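Local coordinates for putative cell surface protein (Streptococcus pyogenes, PDB 4OFQ) that probably acts as a cell-surface adhesin of the antigen I/II family, this C-terminal part being built of beta sandwiches and carrying a bound calcium ion, at residues Lys277-Val282 with Tyr290-Lys295. Residues are numbered along the deposited sequence; the frame is centred on the assembly and turned at random.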
loop_
_atom_site.group_PDB
_atom_site.type_symbol
_atom_site.label_atom_id
_atom_site.label_comp_id
_atom_site.label_asym_id
_atom_site.label_seq_id
_atom_site.Cartn_x
_atom_site.Cartn_y
_atom_site.Cartn_z
ATOM N N LYS A 277 -2.853 -28.669 4.369
ATOM C CA LYS A 277 -2.238 -29.109 3.122
ATOM C C LYS A 277 -1.752 -27.956 2.244
ATOM O O LYS A 277 -1.050 -28.177 1.256
ATOM C CB LYS A 277 -3.179 -30.032 2.332
ATOM C CG LYS A 277 -4.433 -29.360 1.779
ATOM C CD LYS A 277 -5.331 -30.399 1.140
ATOM C CE LYS A 277 -6.214 -29.817 0.061
ATOM N NZ LYS A 277 -6.905 -30.886 -0.732
ATOM N N TYR A 278 -2.140 -26.731 2.595
ATOM C CA TYR A 278 -1.709 -25.562 1.836
ATOM C C TYR A 278 -0.574 -24.844 2.557
ATOM O O TYR A 278 -0.185 -23.736 2.178
ATOM C CB TYR A 278 -2.876 -24.593 1.627
ATOM C CG TYR A 278 -4.104 -25.243 1.038
ATOM C CD1 TYR A 278 -4.084 -25.767 -0.253
ATOM C CD2 TYR A 278 -5.286 -25.324 1.766
ATOM C CE1 TYR A 278 -5.211 -26.354 -0.803
ATOM C CE2 TYR A 278 -6.419 -25.915 1.225
ATOM C CZ TYR A 278 -6.375 -26.423 -0.064
ATOM O OH TYR A 278 -7.498 -27.018 -0.607
ATOM N N THR A 279 -0.047 -25.472 3.606
ATOM C CA THR A 279 0.945 -24.810 4.450
ATOM C C THR A 279 2.122 -25.714 4.786
ATOM O O THR A 279 2.113 -26.919 4.503
ATOM C CB THR A 279 0.340 -24.338 5.788
ATOM O OG1 THR A 279 -0.100 -25.477 6.541
ATOM C CG2 THR A 279 -0.830 -23.396 5.556
ATOM N N GLU A 280 3.125 -25.114 5.411
ATOM C CA GLU A 280 4.273 -25.848 5.931
ATOM C C GLU A 280 4.542 -25.357 7.341
ATOM O O GLU A 280 4.632 -24.152 7.584
ATOM C CB GLU A 280 5.515 -25.612 5.069
ATOM C CG GLU A 280 5.394 -26.094 3.631
ATOM C CD GLU A 280 6.509 -25.558 2.743
ATOM O OE1 GLU A 280 7.543 -25.104 3.285
ATOM O OE2 GLU A 280 6.345 -25.581 1.503
ATOM N N THR A 281 4.655 -26.291 8.274
ATOM C CA THR A 281 4.967 -25.941 9.647
ATOM C C THR A 281 6.409 -26.311 9.919
ATOM O O THR A 281 6.854 -27.400 9.563
ATOM C CB THR A 281 4.048 -26.683 10.638
ATOM O OG1 THR A 281 2.707 -26.192 10.507
ATOM C CG2 THR A 281 4.532 -26.478 12.081
ATOM N N VAL A 282 7.150 -25.398 10.530
ATOM C CA VAL A 282 8.502 -25.721 10.973
ATOM C C VAL A 282 8.631 -25.367 12.445
ATOM O O VAL A 282 8.360 -24.230 12.850
ATOM C CB VAL A 282 9.573 -24.963 10.169
ATOM C CG1 VAL A 282 10.962 -25.254 10.740
ATOM C CG2 VAL A 282 9.512 -25.352 8.694
ATOM N N TYR A 290 8.801 -21.242 16.125
ATOM C CA TYR A 290 7.693 -21.849 15.397
ATOM C C TYR A 290 7.294 -20.981 14.205
ATOM O O TYR A 290 7.145 -19.772 14.329
ATOM C CB TYR A 290 6.482 -22.014 16.325
ATOM C CG TYR A 290 5.198 -22.370 15.604
ATOM C CD1 TYR A 290 4.344 -21.376 15.122
ATOM C CD2 TYR A 290 4.835 -23.698 15.413
ATOM C CE1 TYR A 290 3.170 -21.697 14.458
ATOM C CE2 TYR A 290 3.672 -24.032 14.746
ATOM C CZ TYR A 290 2.840 -23.021 14.276
ATOM O OH TYR A 290 1.675 -23.334 13.624
ATOM N N GLU A 291 7.069 -21.616 13.063
ATOM C CA GLU A 291 6.654 -20.902 11.874
ATOM C C GLU A 291 5.600 -21.724 11.123
ATOM O O GLU A 291 5.750 -22.928 10.974
ATOM C CB GLU A 291 7.889 -20.710 10.997
ATOM C CG GLU A 291 7.700 -19.859 9.788
ATOM C CD GLU A 291 8.975 -19.783 8.980
ATOM O OE1 GLU A 291 9.960 -19.201 9.489
ATOM O OE2 GLU A 291 8.993 -20.333 7.856
ATOM N N LEU A 292 4.526 -21.082 10.676
ATOM C CA LEU A 292 3.614 -21.727 9.733
ATOM C C LEU A 292 3.397 -20.780 8.561
ATOM O O LEU A 292 2.911 -19.661 8.736
ATOM C CB LEU A 292 2.281 -22.105 10.400
ATOM C CG LEU A 292 1.258 -22.845 9.527
ATOM C CD1 LEU A 292 0.424 -23.811 10.354
ATOM C CD2 LEU A 292 0.344 -21.853 8.820
ATOM N N ALA A 293 3.759 -21.232 7.367
ATOM C CA ALA A 293 3.684 -20.398 6.170
ATOM C C ALA A 293 2.760 -20.998 5.128
ATOM O O ALA A 293 2.859 -22.188 4.798
ATOM C CB ALA A 293 5.077 -20.200 5.562
ATOM N N PHE A 294 1.875 -20.173 4.586
ATOM C CA PHE A 294 1.091 -20.615 3.444
ATOM C C PHE A 294 1.969 -20.740 2.204
ATOM O O PHE A 294 2.886 -19.942 1.997
ATOM C CB PHE A 294 -0.085 -19.674 3.214
ATOM C CG PHE A 294 -1.284 -20.043 4.024
ATOM C CD1 PHE A 294 -1.443 -19.556 5.308
ATOM C CD2 PHE A 294 -2.239 -20.913 3.508
ATOM C CE1 PHE A 294 -2.548 -19.930 6.073
ATOM C CE2 PHE A 294 -3.340 -21.286 4.262
ATOM C CZ PHE A 294 -3.492 -20.791 5.544
ATOM N N LYS A 295 1.695 -21.749 1.382
ATOM C CA LYS A 295 2.475 -21.937 0.161
ATOM C C LYS A 295 2.131 -20.868 -0.878
ATOM O O LYS A 295 0.958 -20.553 -1.087
ATOM C CB LYS A 295 2.228 -23.323 -0.420
ATOM C CG LYS A 295 2.727 -24.453 0.466
ATOM C CD LYS A 295 2.064 -25.774 0.088
ATOM C CE LYS A 295 2.662 -26.916 0.901
ATOM N NZ LYS A 295 1.986 -28.201 0.592
HETATM O O HOH W 1 7.143 -22.739 7.314
#
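A beta hairpin of the adhesin's C-terminal beta sandwich pairs strand 279-284 with strand 289-294; the N-to-C directions of 279-282 and 290-294 lie 167° apart, so the pair is antiparallel. Two hydrogen-bonded pairs fix the register: E280 and A293 exchange N-H and C=O, as do V282 and E291, with V282 N to E291 O at 2.9 Å. Strand 289-294 also bonds through its backbone to strand 237-242, which places the hairpin in the sheet.

T279, T281, L292 and F294 share one face, on which the first three pack on strand 248-257 and F294 on A310 of strand 310-318. T279 CG2 stands over the centre of the F294 ring, 3.5 Å from its centroid and 10° off the normal, a CH-pi contact. A chi1 of 64° sets this methyl anti to the carbonyl carbon while OG1 turns to A276 O. T281 OG1 packs 3.3 Å from L292 CD1, its polar partner being D253, whose OD2 also binds Y290 OH. On the other face, a water donates to both E280 O and E291 OE2, bridging the strands.

Past the last bridge, K295 N bonds to Y278 O at 2.8 Å. The extended K295 side chain runs along the backbone of Y278, its CG 3.5 Å from Y278 O, and NZ reaches K277 O at 3.1 Å from above the carbonyl plane.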